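Local atomic coordinates of nicastrin (Dictyostelium purpureum, PDB entry 4R12), a protein that probably serves as an essential subunit of gamma-secretase, the complex that cleaves Notch receptors and other integral membrane proteins within the membrane. Residues T292-D296 / K297-I301; G490-L493 / T494-L497; N526-P529 / S530-C533. All coordinates share one frame; numbering follows the deposited sequence.

Contact 1: residues T292-D296 / K297-I301; sequences TYNSD and KSKCI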
loop_
_atom_site.group_PDB
_atom_site.type_symbol
_atom_site.label_atom_id
_atom_site.label_comp_id
_atom_site.label_asym_id
_atom_site.label_seq_id
_atom_site.Cartn_x
_atom_site.Cartn_y
_atom_site.Cartn_z
ATOM N N THR A 292 6.517 -27.499 -16.891
ATOM C CA THR A 292 7.966 -27.654 -16.989
ATOM C C THR A 292 8.688 -27.103 -15.757
ATOM O O THR A 292 8.661 -25.898 -15.494
ATOM C CB THR A 292 8.516 -26.952 -18.245
ATOM O OG1 THR A 292 7.757 -27.357 -19.391
ATOM C CG2 THR A 292 9.985 -27.300 -18.456
ATOM N N TYR A 293 9.334 -27.997 -15.008
ATOM C CA TYR A 293 10.095 -27.628 -13.816
ATOM C C TYR A 293 11.549 -27.271 -14.139
ATOM O O TYR A 293 12.076 -27.660 -15.181
ATOM C CB TYR A 293 10.081 -28.773 -12.800
ATOM C CG TYR A 293 8.742 -29.073 -12.162
ATOM C CD1 TYR A 293 7.789 -29.838 -12.815
ATOM C CD2 TYR A 293 8.450 -28.618 -10.883
ATOM C CE1 TYR A 293 6.571 -30.121 -12.221
ATOM C CE2 TYR A 293 7.237 -28.897 -10.283
ATOM C CZ TYR A 293 6.304 -29.650 -10.953
ATOM O OH TYR A 293 5.096 -29.924 -10.348
ATOM N N ASN A 294 12.203 -26.545 -13.236
ATOM C CA ASN A 294 13.643 -26.331 -13.348
ATOM C C ASN A 294 14.381 -27.540 -12.766
ATOM O O ASN A 294 13.741 -28.481 -12.284
ATOM C CB ASN A 294 14.070 -25.024 -12.657
ATOM C CG ASN A 294 14.034 -25.105 -11.134
ATOM O OD1 ASN A 294 13.315 -25.912 -10.549
ATOM N ND2 ASN A 294 14.810 -24.241 -10.486
ATOM N N SER A 295 15.713 -27.507 -12.814
ATOM C CA SER A 295 16.560 -28.633 -12.397
ATOM C C SER A 295 16.107 -29.312 -11.105
ATOM O O SER A 295 15.643 -30.448 -11.128
ATOM C CB SER A 295 18.012 -28.172 -12.239
ATOM O OG SER A 295 18.509 -27.620 -13.446
ATOM N N ASP A 296 16.232 -28.614 -9.982
ATOM C CA ASP A 296 15.836 -29.192 -8.702
ATOM C C ASP A 296 14.338 -29.019 -8.410
ATOM O O ASP A 296 13.900 -29.211 -7.273
ATOM C CB ASP A 296 16.666 -28.587 -7.564
ATOM C CG ASP A 296 16.648 -27.067 -7.566
ATOM O OD1 ASP A 296 16.610 -26.469 -8.665
ATOM O OD2 ASP A 296 16.682 -26.474 -6.464
ATOM N N LYS A 297 13.565 -28.669 -9.436
ATOM C CA LYS A 297 12.118 -28.465 -9.314
ATOM C C LYS A 297 11.747 -27.435 -8.232
ATOM O O LYS A 297 10.652 -27.486 -7.670
ATOM C CB LYS A 297 11.403 -29.795 -9.037
ATOM C CG LYS A 297 11.669 -30.867 -10.086
ATOM C CD LYS A 297 10.921 -32.165 -9.794
ATOM C CE LYS A 297 9.513 -32.155 -10.385
ATOM N NZ LYS A 297 8.919 -33.525 -10.427
ATOM N N SER A 298 12.653 -26.503 -7.950
ATOM C CA SER A 298 12.369 -25.435 -6.995
ATOM C C SER A 298 11.608 -24.298 -7.670
ATOM O O SER A 298 10.946 -23.503 -7.002
ATOM C CB SER A 298 13.658 -24.899 -6.367
ATOM O OG SER A 298 14.435 -24.194 -7.319
ATOM N N LYS A 299 11.728 -24.222 -8.993
ATOM C CA LYS A 299 11.007 -23.229 -9.785
ATOM C C LYS A 299 10.206 -23.896 -10.899
ATOM O O LYS A 299 10.496 -25.030 -11.283
ATOM C CB LYS A 299 11.973 -22.212 -10.392
ATOM C CG LYS A 299 12.845 -21.488 -9.388
ATOM C CD LYS A 299 13.736 -20.474 -10.090
ATOM C CE LYS A 299 14.649 -19.788 -9.089
ATOM N NZ LYS A 299 14.862 -18.350 -9.420
ATOM N N CYS A 300 9.202 -23.188 -11.416
ATOM C CA CYS A 300 8.480 -23.642 -12.606
ATOM C C CYS A 300 8.853 -22.764 -13.787
ATOM O O CYS A 300 8.759 -21.542 -13.715
ATOM C CB CYS A 300 6.963 -23.621 -12.399
ATOM S SG CYS A 300 6.030 -24.391 -13.771
ATOM N N ILE A 301 9.285 -23.398 -14.872
ATOM C CA ILE A 301 9.648 -22.672 -16.081
ATOM C C ILE A 301 8.383 -22.265 -16.815
ATOM O O ILE A 301 8.280 -21.161 -17.344
ATOM C CB ILE A 301 10.525 -23.524 -17.025
ATOM C CG1 ILE A 301 11.573 -24.313 -16.232
ATOM C CG2 ILE A 301 11.165 -22.651 -18.099
ATOM C CD1 ILE A 301 12.540 -23.447 -15.470
#
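In a short beta hairpin, K297, the last residue of the turn, lays its CE over one face of the ring of Y293 on the strand leading in. K297 CE sits 3.6 Å from the centroid of the Y293 ring and only 11° off its normal, a CH-pi contact; K297 NZ follows at 4.5 Å from the same Y293 centroid, as a cation-pi pair. A bend at chi3 (87°) in an otherwise extended K297 chain folds CE back over the ring. The turn itself is type I, N294 to K297, closed by K297 N to N294 O at 2.9 Å. Below it Y293 and C300 form an antiparallel non-hydrogen-bonded pair with both side chains on one face, where C300 is tied to C290 by a disulfide of the large lobe. N294 does most of the work inside the loop. Its backbone N gives a bond to K299 O, while OD1 takes K299 N at 2.8 Å, with the donor well above the plane of that amide carbonyl, and ND2 reaches S298 OG at 3.2 Å in its own amide plane. At the open end, I301 N meets T292 O at 2.7 Å, and I301 CD1 packs on N294 CB at 3.6 Å.

Contact 2: residues G490-L493 / T494-L497; sequences GTSL and TTTL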
loop_
_atom_site.group_PDB
_atom_site.type_symbol
_atom_site.label_atom_id
_atom_site.label_comp_id
_atom_site.label_asym_id
_atom_site.label_seq_id
_atom_site.Cartn_x
_atom_site.Cartn_y
_atom_site.Cartn_z
ATOM N N GLY A 490 5.982 -5.570 -13.576
ATOM C CA GLY A 490 7.167 -5.940 -14.334
ATOM C C GLY A 490 6.856 -5.902 -15.814
ATOM O O GLY A 490 5.732 -5.581 -16.200
ATOM N N THR A 491 7.840 -6.229 -16.649
ATOM C CA THR A 491 7.646 -6.197 -18.099
ATOM C C THR A 491 7.150 -7.526 -18.656
ATOM O O THR A 491 6.677 -7.589 -19.791
ATOM C CB THR A 491 8.940 -5.814 -18.820
ATOM O OG1 THR A 491 10.030 -6.552 -18.256
ATOM C CG2 THR A 491 9.222 -4.334 -18.635
ATOM N N SER A 492 7.273 -8.583 -17.857
ATOM C CA SER A 492 6.753 -9.904 -18.208
ATOM C C SER A 492 6.639 -10.758 -16.948
ATOM O O SER A 492 6.980 -10.307 -15.862
ATOM C CB SER A 492 7.656 -10.601 -19.224
ATOM O OG SER A 492 8.805 -11.130 -18.583
ATOM N N LEU A 493 6.187 -11.997 -17.094
ATOM C CA LEU A 493 6.108 -12.904 -15.955
ATOM C C LEU A 493 7.488 -13.373 -15.494
ATOM O O LEU A 493 7.637 -13.923 -14.404
ATOM C CB LEU A 493 5.222 -14.104 -16.298
ATOM C CG LEU A 493 3.729 -13.778 -16.349
ATOM C CD1 LEU A 493 2.931 -14.922 -16.975
ATOM C CD2 LEU A 493 3.222 -13.465 -14.938
ATOM N N THR A 494 8.503 -13.136 -16.317
ATOM C CA THR A 494 9.855 -13.556 -15.983
ATOM C C THR A 494 10.764 -12.364 -15.690
ATOM O O THR A 494 11.960 -12.521 -15.439
ATOM C CB THR A 494 10.456 -14.392 -17.113
ATOM O OG1 THR A 494 10.686 -13.556 -18.251
ATOM C CG2 THR A 494 9.487 -15.493 -17.500
ATOM N N THR A 495 10.201 -11.164 -15.729
ATOM C CA THR A 495 10.977 -9.978 -15.411
ATOM C C THR A 495 10.244 -9.130 -14.385
ATOM O O THR A 495 9.801 -8.025 -14.698
ATOM C CB THR A 495 11.273 -9.125 -16.665
ATOM O OG1 THR A 495 10.042 -8.778 -17.314
ATOM C CG2 THR A 495 12.151 -9.890 -17.635
ATOM N N THR A 496 10.126 -9.650 -13.163
ATOM C CA THR A 496 9.375 -8.981 -12.105
ATOM C C THR A 496 10.149 -7.815 -11.510
ATOM O O THR A 496 11.378 -7.802 -11.510
ATOM C CB THR A 496 8.999 -9.946 -10.961
ATOM O OG1 THR A 496 10.186 -10.550 -10.431
ATOM C CG2 THR A 496 8.042 -11.032 -11.460
ATOM N N LEU A 497 9.408 -6.833 -11.007
ATOM C CA LEU A 497 9.986 -5.627 -10.423
ATOM C C LEU A 497 9.414 -5.402 -9.036
ATOM O O LEU A 497 8.236 -5.702 -8.793
ATOM C CB LEU A 497 9.692 -4.403 -11.299
ATOM C CG LEU A 497 10.207 -4.403 -12.738
ATOM C CD1 LEU A 497 9.597 -3.227 -13.501
ATOM C CD2 LEU A 497 11.735 -4.343 -12.754
#
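The flat group here is a peptide: the carbonyl of T495 receives T491 N at 3.3 Å, the donor tilted 26° from the carbonyl plane, and G490 CA approaches the same T495 O at 3.4 Å as a C-H...O contact. G490 has phi near 149°, and a side chain on it would run into T495 O and T496 CA; L497 CD1 instead lies against the bare G490 CA at 3.7 Å. Beyond this pair the chain folds over in a type I turn from S492 to T495, whose closing bond, T495 N to S492 O, is weak. Side-chain bonds add to it. S492 OG, held between its own backbone N and carbonyl carbon (chi1 78°), accepts T494 N at 3.0 Å, which makes an ST turn, and pairs with T495 OG1 at 2.9 Å. T491 OG1 also comes up to T495 OG1, the two side chains crossing at about a right angle, but the modelled separation is too short to be trusted in detail. Replacing S492 by an alanine removes the hydroxyl, and T494 N and T495 OG1 would probably be left without this shared partner, the turn less firmly closed. T491 and T496 lean on strand 192-203, L493 and T496 touch N547 of strand 542-548, and L493 and T494 rest on P304.

Contact 3: residues N526-P529 / S530-C533; sequences NDCP and SSLC. With CA (calcium ion), chain G.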
loop_
_atom_site.group_PDB
_atom_site.type_symbol
_atom_site.label_atom_id
_atom_site.label_comp_id
_atom_site.label_asym_id
_atom_site.label_seq_id
_atom_site.Cartn_x
_atom_site.Cartn_y
_atom_site.Cartn_z
ATOM N N ASN A 526 22.808 -16.098 -4.581
ATOM C CA ASN A 526 23.114 -17.276 -5.396
ATOM C C ASN A 526 24.257 -18.121 -4.818
ATOM O O ASN A 526 24.457 -19.265 -5.228
ATOM C CB ASN A 526 23.449 -16.869 -6.838
ATOM C CG ASN A 526 22.286 -16.189 -7.544
ATOM O OD1 ASN A 526 21.118 -16.343 -7.157
ATOM N ND2 ASN A 526 22.597 -15.434 -8.592
ATOM N N ASP A 527 24.997 -17.567 -3.859
ATOM C CA ASP A 527 26.034 -18.331 -3.158
ATOM C C ASP A 527 25.430 -19.294 -2.141
ATOM O O ASP A 527 26.116 -20.195 -1.643
ATOM C CB ASP A 527 27.010 -17.404 -2.416
ATOM C CG ASP A 527 27.874 -16.581 -3.344
ATOM O OD1 ASP A 527 27.993 -16.921 -4.541
ATOM O OD2 ASP A 527 28.463 -15.592 -2.853
ATOM N N CYS A 528 24.160 -19.075 -1.808
ATOM C CA CYS A 528 23.506 -19.790 -0.717
ATOM C C CYS A 528 22.482 -20.819 -1.206
ATOM O O CYS A 528 21.438 -20.457 -1.734
ATOM C CB CYS A 528 22.817 -18.791 0.228
ATOM S SG CYS A 528 24.001 -17.682 1.107
ATOM N N PRO A 529 22.777 -22.112 -1.015
ATOM C CA PRO A 529 21.832 -23.161 -1.417
ATOM C C PRO A 529 20.542 -23.086 -0.607
ATOM O O PRO A 529 20.613 -23.166 0.625
ATOM C CB PRO A 529 22.589 -24.458 -1.111
ATOM C CG PRO A 529 24.030 -24.057 -0.984
ATOM C CD PRO A 529 23.993 -22.673 -0.412
ATOM N N SER A 530 19.404 -22.920 -1.280
ATOM C CA SER A 530 18.095 -22.877 -0.624
ATOM C C SER A 530 18.061 -21.885 0.542
ATOM O O SER A 530 17.450 -22.136 1.581
ATOM C CB SER A 530 17.700 -24.269 -0.127
ATOM O OG SER A 530 17.965 -25.256 -1.114
ATOM N N SER A 531 18.738 -20.763 0.367
ATOM C CA SER A 531 18.797 -19.757 1.416
ATOM C C SER A 531 19.215 -18.426 0.813
ATOM O O SER A 531 19.471 -18.334 -0.390
ATOM C CB SER A 531 19.748 -20.201 2.532
ATOM O OG SER A 531 20.955 -20.752 2.020
ATOM N N LEU A 532 19.245 -17.383 1.640
ATOM C CA LEU A 532 19.592 -16.051 1.173
ATOM C C LEU A 532 20.838 -15.571 1.901
ATOM O O LEU A 532 21.132 -16.015 3.007
ATOM C CB LEU A 532 18.440 -15.068 1.396
ATOM C CG LEU A 532 17.127 -15.372 0.669
ATOM C CD1 LEU A 532 16.097 -14.261 0.957
ATOM C CD2 LEU A 532 17.351 -15.565 -0.832
ATOM N N CYS A 533 21.565 -14.660 1.275
ATOM C CA CYS A 533 22.770 -14.125 1.884
ATOM C C CYS A 533 22.508 -12.827 2.655
ATOM O O CYS A 533 21.975 -11.849 2.116
ATOM C CB CYS A 533 23.837 -13.901 0.822
ATOM S SG CYS A 533 25.402 -13.365 1.539
HETATM CA CA CA G . 20.171 -18.762 -2.760
HETATM O O HOH W 1 17.953 -19.916 -2.711
HETATM O O HOH W 2 20.988 -20.210 -4.668
HETATM O O HOH W 3 18.899 -17.294 -4.046
#
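C528 and S531 meet at a calcium ion, each offering it a backbone carbonyl: C528 O binds at 2.4 Å and S531 O at 2.5 Å. Three waters and the carbonyl of D525 complete a shell of six oxygens; no protein carboxylate touches the ion directly, and the path of the chain places the three carbonyls. The two carbonyl oxygens stand 3.2 Å apart, C528 O to S531 O, a closeness of two acceptors that the shared cation makes tolerable. One layer out, S531 N makes a weak bond to C528 O at 3.4 Å and another weak one to a calcium-bound water. The hydroxyl of S531 turns to the neighbouring peptide: S531 OG donates to P529 O at 2.8 Å, coming from well above the carbonyl plane, 63° out of it. With chi1 at 44° the OG lies between its own N and carbonyl carbon, which also sets S531 OG against C528 CB at 3.2 Å. C528 SG packs on C533 CB at 3.8 Å. Further out, disulfides from C528 to C538 and from C533 to C522 tie the first residue of the turn to strand 536-540 and the strand that follows the turn to strand 516-522, while the carboxylate of D525 takes C533 N and D527 OD2 receives T523 N. The whole is a type II beta turn, C528 to S531, whose first and last residues both bind the metal, leading into the edge strand 532-534 of a small, disulfide-linked three-stranded antiparallel sheet.

Overall arrangement
Following the chain, contact 1 comes first and closes the hairpin that starts on strand 292-293 and leads into the loop before helix 309-313. Contact 2 folds the chain back between helix 452-463 and helix 500-512 and lies against strands 192-203 and 542-548. Contact 3 then closes the bend between strands 516-522 and 532-534, tied by disulfides to strands 516-522 and 536-540. The three are in series: each closes before the next opens, so none nests or crosses, and no two touch. They share one side of the chain's centre, with the side chain of K299 in contact 1 about 8 Å from the calcium of contact 3.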